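Agarase (Pseudoalteromonas fuliginea, PDB 6XJ9) probably hydrolyses glycosidic bonds of agarose or its oligosaccharides, as a glycoside hydrolase of family GH50 from a marine bacterium. Local coordinates at residues 640-645 and 654-659; 647-652 and 697-702. One frame throughout, in Å; residues are numbered along the deposited sequence.

How the interactions relate
The two interactions adjoin, their centres about 12 Å apart. Along the chain their segments alternate: strand 640-643 of interaction 1, the loop into helix 651-654 of interaction 2, the 3-10 turns at 655-659, and last, beyond strand 664-666, helix 689-704. Interaction 1 uses strand 640-643 of the sheet itself, with 654-659 packed against it; in interaction 2 the loop meets helix 689-704 beside strand 664-666. The successive parallel strands and connecting helices are consistent with the (beta/alpha)8 barrel of GH50 enzymes. The contacts also touch: Tyr699 OH is 2.8 Å from Ala644 O, a probable hydrogen bond, and Leu649 CD2 packs on Trp654 NE1. The connection leaving strand 640-643 is thereby packed on its own strand and on a later helix.

Interaction 1 (640-645 and 654-659); sequences ISFNAY and WAFLSQ
Phe642 and Trp654 meet in a T-shaped (edge-to-face) pair, the rim of the indole six-membered ring directed at one face of the phenyl ring. The six-membered centroids are 5.0 Å apart and the planes stand at 75°. Trp654 CZ3 sits over the centre of the Phe642 ring, 3.6 Å from Phe642 CG, while the neighbouring indole carbon CH2 reaches back to Phe642 CB. Both residues hold CG anti to their own carbonyl carbon (chi1 -58° for Phe642, -61° for Trp654), a torsion that carries the two side chains past one another, running in opposite senses, until rim meets face. Phe656 and Phe642 approach head-on, with Phe642 CZ near the plane of the Phe656 ring at its edge and 3.8 Å from Phe656 CZ, so three aromatic residues form one cluster. Leu657 adds a methyl: its CD2 lies 4.1 Å from Phe642 CE1 and also approaches Ile640 CD1. On the next carbon of the same benzo rim, Trp654 CZ2 lies 3.9 Å from Ala644 CB. Met625 and Ala664 also touch Phe642, and Phe709 makes a second edge-to-face pair with Trp654. Phe642 is thus the hub, joining strand 640-643 to the 3-10 turns that precede strand 664-666. Since the contact is wholly apolar, it rests on shape complementarity and on aromatic C-H groups against a pi face, which probably favours the observed tilt of the rings.

Interaction 2 (647-652 and 697-702); sequences EGLRDD and TDYMNS
Gly648 and Leu649 run close along one side of helix 697-702, with Gly648 CA 4.3 Å from Tyr699 CA and an extended glycine backbone. The chain is held there by a nearly straight bond from Leu649 N to Ser702 OG, 2.9 Å long with an N-H...O angle of 173°. Ser702 OG in turn donates to Tyr699 O at 2.7 Å, one turn back in its own helix; with chi1 at 73° the hydroxyl lies between backbone N and carbonyl carbon, placed to serve both partners. In Tyr699 the ring points away from the residue's own N (chi1 -174°), which brings it obliquely up to the Glu647-Gly648 peptide, CD2 being 3.5 Å from Gly648 N. Farther out, the Tyr699 hydroxyl hydrogen-bonds to Ala644 O, and Leu649 CD2 packs against Tyr699 OH at 3.6 Å. Replacing Tyr699 by an alanine would probably open a gap beside Gly648 and Leu649 and leave Ala644 O without its hydroxyl partner. Phe669 stacks on the Tyr699 ring, and Ile666 of strand 664-666 touches both Tyr699 and Leu649, so the contact sits between helix 689-704, that strand and the start of helix 651-654.

Interaction 1 (640-645 and 654-659)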
ATOM      1  N   ILE A 640      -9.551  20.649  25.566  1.00 15.21           N
ATOM      2  CA  ILE A 640      -9.949  21.555  24.498  1.00 15.20           C
ATOM      3  C   ILE A 640      -9.959  20.774  23.185  1.00 15.41           C
ATOM      4  O   ILE A 640      -8.934  20.225  22.784  1.00 14.55           O
ATOM      5  CB  ILE A 640      -9.052  22.806  24.376  1.00 15.47           C
ATOM      6  CG1 ILE A 640      -8.640  23.409  25.721  1.00 17.20           C
ATOM      7  CG2 ILE A 640      -9.751  23.849  23.523  1.00 15.77           C
ATOM      8  CD1 ILE A 640      -7.596  24.508  25.584  1.00 17.78           C
ATOM      9  N   SER A 641     -11.119  20.759  22.513  1.00 14.73           N
ATOM     10  CA  SER A 641     -11.287  20.009  21.277  1.00 14.16           C
ATOM     11  C   SER A 641     -11.256  20.947  20.064  1.00 14.78           C
ATOM     12  O   SER A 641     -11.766  22.066  20.124  1.00 15.02           O
ATOM     13  CB  SER A 641     -12.560  19.195  21.321  1.00 13.60           C
ATOM     14  OG  SER A 641     -13.665  20.027  21.648  1.00 13.52           O
ATOM     15  N   PHE A 642     -10.607  20.481  18.987  1.00 15.41           N
ATOM     16  CA  PHE A 642     -10.472  21.178  17.715  1.00 16.31           C
ATOM     17  C   PHE A 642     -10.655  20.173  16.578  1.00 16.12           C
ATOM     18  O   PHE A 642     -10.270  19.020  16.722  1.00 15.01           O
ATOM     19  CB  PHE A 642      -9.059  21.745  17.547  1.00 16.49           C
ATOM     20  CG  PHE A 642      -8.610  22.700  18.626  1.00 17.94           C
ATOM     21  CD1 PHE A 642      -8.008  22.224  19.783  1.00 17.41           C
ATOM     22  CD2 PHE A 642      -8.782  24.075  18.480  1.00 17.45           C
ATOM     23  CE1 PHE A 642      -7.572  23.104  20.764  1.00 17.79           C
ATOM     24  CE2 PHE A 642      -8.346  24.956  19.459  1.00 17.27           C
ATOM     25  CZ  PHE A 642      -7.754  24.465  20.604  1.00 17.87           C
ATOM     26  N   ASN A 643     -11.205  20.625  15.437  1.00 15.62           N
ATOM     27  CA  ASN A 643     -11.150  19.830  14.216  1.00 15.33           C
ATOM     28  C   ASN A 643     -10.050  20.410  13.324  1.00 16.41           C
ATOM     29  O   ASN A 643      -9.900  21.624  13.248  1.00 15.80           O
ATOM     30  CB  ASN A 643     -12.508  19.770  13.507  1.00 14.61           C
ATOM     31  CG  ASN A 643     -13.609  19.164  14.351  1.00 15.72           C
ATOM     32  OD1 ASN A 643     -13.344  18.354  15.235  1.00 15.08           O
ATOM     33  ND2 ASN A 643     -14.849  19.550  14.086  1.00 15.30           N
ATOM     34  N   ALA A 644      -9.239  19.555  12.687  1.00 16.60           N
ATOM     35  CA  ALA A 644      -8.143  20.077  11.875  1.00 16.54           C
ATOM     36  C   ALA A 644      -7.886  19.171  10.675  1.00 16.75           C
ATOM     37  O   ALA A 644      -7.124  18.211  10.762  1.00 17.26           O
ATOM     38  CB  ALA A 644      -6.898  20.286  12.711  1.00 17.58           C
ATOM     39  N   TYR A 645      -8.545  19.490   9.552  1.00 17.28           N
ATOM     40  CA  TYR A 645      -8.323  18.794   8.296  1.00 18.04           C
ATOM     41  C   TYR A 645      -7.110  19.408   7.609  1.00 17.98           C
ATOM     42  O   TYR A 645      -7.269  20.215   6.699  1.00 17.69           O
ATOM     43  CB  TYR A 645      -9.555  18.902   7.386  1.00 17.29           C
ATOM     44  CG  TYR A 645     -10.760  18.151   7.889  1.00 18.53           C
ATOM     45  CD1 TYR A 645     -11.712  18.773   8.680  1.00 17.02           C
ATOM     46  CD2 TYR A 645     -10.957  16.815   7.561  1.00 18.32           C
ATOM     47  CE1 TYR A 645     -12.814  18.073   9.153  1.00 18.85           C
ATOM     48  CE2 TYR A 645     -12.065  16.111   8.014  1.00 19.08           C
ATOM     49  CZ  TYR A 645     -12.998  16.745   8.813  1.00 19.04           C
ATOM     50  OH  TYR A 645     -14.107  16.063   9.243  1.00 22.03           O
ATOM     51  N   TRP A 654       0.030  25.313  16.521  1.00 22.15           N
ATOM     52  CA  TRP A 654      -0.536  24.837  17.778  1.00 23.02           C
ATOM     53  C   TRP A 654       0.251  25.282  19.010  1.00 23.65           C
ATOM     54  O   TRP A 654      -0.088  24.878  20.126  1.00 24.44           O
ATOM     55  CB  TRP A 654      -0.727  23.313  17.735  1.00 21.95           C
ATOM     56  CG  TRP A 654      -1.671  22.946  16.633  1.00 20.78           C
ATOM     57  CD1 TRP A 654      -1.352  22.485  15.388  1.00 20.06           C
ATOM     58  CD2 TRP A 654      -3.104  23.079  16.659  1.00 20.89           C
ATOM     59  NE1 TRP A 654      -2.484  22.291  14.644  1.00 19.50           N
ATOM     60  CE2 TRP A 654      -3.576  22.643  15.401  1.00 20.08           C
ATOM     61  CE3 TRP A 654      -4.030  23.497  17.626  1.00 20.25           C
ATOM     62  CZ2 TRP A 654      -4.934  22.627  15.087  1.00 19.49           C
ATOM     63  CZ3 TRP A 654      -5.373  23.474  17.317  1.00 19.85           C
ATOM     64  CH2 TRP A 654      -5.814  23.039  16.063  1.00 20.36           C
ATOM     65  N   ALA A 655       1.260  26.146  18.809  1.00 22.91           N
ATOM     66  CA  ALA A 655       2.134  26.612  19.875  1.00 22.79           C
ATOM     67  C   ALA A 655       1.336  27.403  20.905  1.00 21.92           C
ATOM     68  O   ALA A 655       1.710  27.444  22.075  1.00 22.84           O
ATOM     69  CB  ALA A 655       3.256  27.451  19.307  1.00 23.95           C
ATOM     70  N   PHE A 656       0.238  28.011  20.453  1.00 21.21           N
ATOM     71  CA  PHE A 656      -0.603  28.861  21.282  1.00 21.07           C
ATOM     72  C   PHE A 656      -1.115  28.087  22.496  1.00 20.78           C
ATOM     73  O   PHE A 656      -1.507  28.709  23.470  1.00 21.96           O
ATOM     74  CB  PHE A 656      -1.752  29.472  20.468  1.00 21.65           C
ATOM     75  CG  PHE A 656      -2.854  28.499  20.122  1.00 22.41           C
ATOM     76  CD1 PHE A 656      -3.990  28.389  20.917  1.00 21.49           C
ATOM     77  CD2 PHE A 656      -2.740  27.664  19.023  1.00 21.12           C
ATOM     78  CE1 PHE A 656      -4.991  27.474  20.625  1.00 21.15           C
ATOM     79  CE2 PHE A 656      -3.750  26.758  18.718  1.00 22.95           C
ATOM     80  CZ  PHE A 656      -4.872  26.656  19.522  1.00 21.58           C
ATOM     81  N   LEU A 657      -1.099  26.745  22.444  1.00 18.61           N
ATOM     82  CA  LEU A 657      -1.664  25.922  23.506  1.00 19.06           C
ATOM     83  C   LEU A 657      -0.852  26.047  24.799  1.00 19.24           C
ATOM     84  O   LEU A 657      -1.358  25.774  25.891  1.00 19.11           O
ATOM     85  CB  LEU A 657      -1.721  24.460  23.045  1.00 17.57           C
ATOM     86  CG  LEU A 657      -2.851  24.119  22.071  1.00 17.40           C
ATOM     87  CD1 LEU A 657      -2.784  22.650  21.666  1.00 16.97           C
ATOM     88  CD2 LEU A 657      -4.221  24.445  22.668  1.00 16.43           C
ATOM     89  N   SER A 658       0.410  26.470  24.671  1.00 18.72           N
ATOM     90  CA  SER A 658       1.271  26.669  25.823  1.00 20.49           C
ATOM     91  C   SER A 658       0.741  27.797  26.716  1.00 20.94           C
ATOM     92  O   SER A 658       1.123  27.910  27.869  1.00 21.88           O
ATOM     93  CB  SER A 658       2.689  26.908  25.370  1.00 21.34           C
ATOM     94  OG  SER A 658       2.763  28.085  24.578  1.00 22.02           O
ATOM     95  N   GLN A 659      -0.184  28.607  26.196  1.00 22.30           N
ATOM     96  CA  GLN A 659      -0.833  29.670  26.954  1.00 23.35           C
ATOM     97  C   GLN A 659      -1.679  29.095  28.098  1.00 22.96           C
ATOM     98  O   GLN A 659      -1.827  29.753  29.126  1.00 21.91           O
ATOM     99  CB  GLN A 659      -1.705  30.495  26.006  1.00 24.60           C
ATOM    100  CG  GLN A 659      -2.020  31.911  26.476  1.00 29.17           C
ATOM    101  CD  GLN A 659      -2.714  32.698  25.386  1.00 29.70           C
ATOM    102  OE1 GLN A 659      -2.416  32.563  24.199  1.00 34.47           O
ATOM    103  NE2 GLN A 659      -3.664  33.524  25.781  1.00 30.53           N
TER

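Interaction 2 (647-652 and 697-702)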
ATOM      1  N   GLU A 647      -2.607  18.202   6.786  1.00 17.73           N
ATOM      2  CA  GLU A 647      -1.770  17.026   6.628  1.00 18.40           C
ATOM      3  C   GLU A 647      -1.180  16.599   7.970  1.00 18.22           C
ATOM      4  O   GLU A 647      -0.623  15.511   8.078  1.00 17.91           O
ATOM      5  CB  GLU A 647      -0.699  17.255   5.566  1.00 17.94           C
ATOM      6  CG  GLU A 647      -1.260  17.120   4.165  1.00 18.99           C
ATOM      7  CD  GLU A 647      -0.248  17.256   3.040  1.00 20.02           C
ATOM      8  OE1 GLU A 647       0.954  16.989   3.267  1.00 20.31           O
ATOM      9  OE2 GLU A 647      -0.669  17.630   1.931  1.00 22.36           O
ATOM     10  N   GLY A 648      -1.315  17.460   8.987  1.00 17.54           N
ATOM     11  CA  GLY A 648      -0.718  17.195  10.285  1.00 17.60           C
ATOM     12  C   GLY A 648      -0.935  18.362  11.241  1.00 18.13           C
ATOM     13  O   GLY A 648      -1.477  19.392  10.843  1.00 17.88           O
ATOM     14  N   LEU A 649      -0.508  18.178  12.501  1.00 18.47           N
ATOM     15  CA  LEU A 649      -0.503  19.251  13.486  1.00 17.37           C
ATOM     16  C   LEU A 649       0.873  19.912  13.487  1.00 17.91           C
ATOM     17  O   LEU A 649       1.809  19.383  14.082  1.00 17.15           O
ATOM     18  CB  LEU A 649      -0.827  18.689  14.877  1.00 17.79           C
ATOM     19  CG  LEU A 649      -2.167  17.964  15.023  1.00 16.91           C
ATOM     20  CD1 LEU A 649      -2.475  17.722  16.494  1.00 17.09           C
ATOM     21  CD2 LEU A 649      -3.289  18.754  14.357  1.00 17.31           C
ATOM     22  N   ARG A 650       0.975  21.063  12.805  1.00 18.44           N
ATOM     23  CA  ARG A 650       2.229  21.801  12.719  1.00 18.97           C
ATOM     24  C   ARG A 650       2.480  22.514  14.044  1.00 19.29           C
ATOM     25  O   ARG A 650       1.569  23.083  14.658  1.00 18.40           O
ATOM     26  CB  ARG A 650       2.180  22.877  11.625  1.00 19.02           C
ATOM     27  CG  ARG A 650       1.964  22.368  10.208  1.00 19.14           C
ATOM     28  CD  ARG A 650       1.863  23.543   9.238  1.00 20.21           C
ATOM     29  NE  ARG A 650       2.972  24.493   9.341  1.00 21.72           N
ATOM     30  CZ  ARG A 650       4.177  24.322   8.797  1.00 23.19           C
ATOM     31  NH1 ARG A 650       4.448  23.229   8.099  1.00 20.94           N
ATOM     32  NH2 ARG A 650       5.106  25.260   8.937  1.00 24.08           N
ATOM     33  N   ASP A 651       3.743  22.504  14.465  1.00 20.71           N
ATOM     34  CA  ASP A 651       4.118  23.147  15.712  1.00 21.10           C
ATOM     35  C   ASP A 651       3.716  24.619  15.672  1.00 21.15           C
ATOM     36  O   ASP A 651       3.214  25.137  16.664  1.00 21.24           O
ATOM     37  CB  ASP A 651       5.593  22.880  16.051  1.00 21.73           C
ATOM     38  CG  ASP A 651       5.881  21.417  16.365  1.00 24.05           C
ATOM     39  OD1 ASP A 651       4.999  20.739  16.951  1.00 24.91           O
ATOM     40  OD2 ASP A 651       6.965  20.945  15.996  1.00 23.77           O
ATOM     41  N   ASP A 652       3.911  25.286  14.519  1.00 22.93           N
ATOM     42  CA  ASP A 652       3.671  26.720  14.456  1.00 24.75           C
ATOM     43  C   ASP A 652       2.189  27.041  14.653  1.00 26.12           C
ATOM     44  O   ASP A 652       1.856  28.060  15.262  1.00 26.85           O
ATOM     45  CB  ASP A 652       4.338  27.403  13.255  1.00 26.18           C
ATOM     46  CG  ASP A 652       3.863  26.946  11.884  1.00 25.92           C
ATOM     47  OD1 ASP A 652       2.913  26.124  11.804  1.00 26.33           O
ATOM     48  OD2 ASP A 652       4.468  27.399  10.901  1.00 25.16           O
ATOM     49  N   THR A 697      -0.557   8.099   8.913  1.00 18.49           N
ATOM     50  CA  THR A 697       0.502   7.778   9.867  1.00 19.23           C
ATOM     51  C   THR A 697       1.250   9.045  10.297  1.00 20.18           C
ATOM     52  O   THR A 697       1.492   9.250  11.485  1.00 21.44           O
ATOM     53  CB  THR A 697       1.451   6.724   9.273  1.00 18.41           C
ATOM     54  OG1 THR A 697       0.686   5.522   9.223  1.00 17.53           O
ATOM     55  CG2 THR A 697       2.710   6.477  10.083  1.00 19.34           C
ATOM     56  N   ASP A 698       1.624   9.883   9.324  1.00 19.16           N
ATOM     57  CA  ASP A 698       2.308  11.142   9.591  1.00 20.30           C
ATOM     58  C   ASP A 698       1.453  12.031  10.488  1.00 19.10           C
ATOM     59  O   ASP A 698       1.983  12.662  11.400  1.00 19.51           O
ATOM     60  CB  ASP A 698       2.622  11.913   8.304  1.00 20.82           C
ATOM     61  CG  ASP A 698       3.818  11.366   7.537  1.00 24.12           C
ATOM     62  OD1 ASP A 698       4.568  10.552   8.121  1.00 24.37           O
ATOM     63  OD2 ASP A 698       4.007  11.782   6.365  1.00 25.60           O
ATOM     64  N   TYR A 699       0.149  12.101  10.190  1.00 18.48           N
ATOM     65  CA  TYR A 699      -0.762  12.985  10.905  1.00 18.78           C
ATOM     66  C   TYR A 699      -0.834  12.537  12.358  1.00 18.02           C
ATOM     67  O   TYR A 699      -0.735  13.348  13.273  1.00 18.67           O
ATOM     68  CB  TYR A 699      -2.182  12.937  10.321  1.00 17.61           C
ATOM     69  CG  TYR A 699      -3.133  13.940  10.931  1.00 17.18           C
ATOM     70  CD1 TYR A 699      -3.651  13.757  12.205  1.00 17.39           C
ATOM     71  CD2 TYR A 699      -3.520  15.077  10.238  1.00 17.50           C
ATOM     72  CE1 TYR A 699      -4.524  14.671  12.773  1.00 16.97           C
ATOM     73  CE2 TYR A 699      -4.394  16.002  10.790  1.00 16.78           C
ATOM     74  CZ  TYR A 699      -4.902  15.798  12.060  1.00 16.73           C
ATOM     75  OH  TYR A 699      -5.750  16.710  12.619  1.00 15.45           O
ATOM     76  N   MET A 700      -1.004  11.229  12.544  1.00 18.21           N
ATOM     77  CA  MET A 700      -1.154  10.645  13.868  1.00 18.62           C
ATOM     78  C   MET A 700       0.153  10.746  14.655  1.00 18.97           C
ATOM     79  O   MET A 700       0.126  10.924  15.879  1.00 19.87           O
ATOM     80  CB  MET A 700      -1.626   9.188  13.779  1.00 17.74           C
ATOM     81  CG  MET A 700      -3.142   9.056  13.514  1.00 18.07           C
ATOM     82  SD  MET A 700      -4.191  10.018  14.681  1.00 19.01           S
ATOM     83  CE  MET A 700      -3.632   9.338  16.244  1.00 18.44           C
ATOM     84  N   ASN A 701       1.288  10.687  13.947  1.00 18.39           N
ATOM     85  CA  ASN A 701       2.574  10.877  14.599  1.00 20.32           C
ATOM     86  C   ASN A 701       2.677  12.289  15.166  1.00 20.49           C
ATOM     87  O   ASN A 701       3.255  12.482  16.238  1.00 20.48           O
ATOM     88  CB  ASN A 701       3.757  10.517  13.693  1.00 21.19           C
ATOM     89  CG  ASN A 701       3.992   9.025  13.612  1.00 22.59           C
ATOM     90  OD1 ASN A 701       3.674   8.298  14.549  1.00 24.84           O
ATOM     91  ND2 ASN A 701       4.570   8.562  12.517  1.00 22.41           N
ATOM     92  N   SER A 702       2.126  13.266  14.439  1.00 19.30           N
ATOM     93  CA  SER A 702       2.209  14.648  14.880  1.00 19.42           C
ATOM     94  C   SER A 702       1.296  14.883  16.081  1.00 18.13           C
ATOM     95  O   SER A 702       1.591  15.738  16.904  1.00 18.74           O
ATOM     96  CB  SER A 702       1.956  15.630  13.764  1.00 18.25           C
ATOM     97  OG  SER A 702       0.585  15.671  13.401  1.00 19.13           O
TER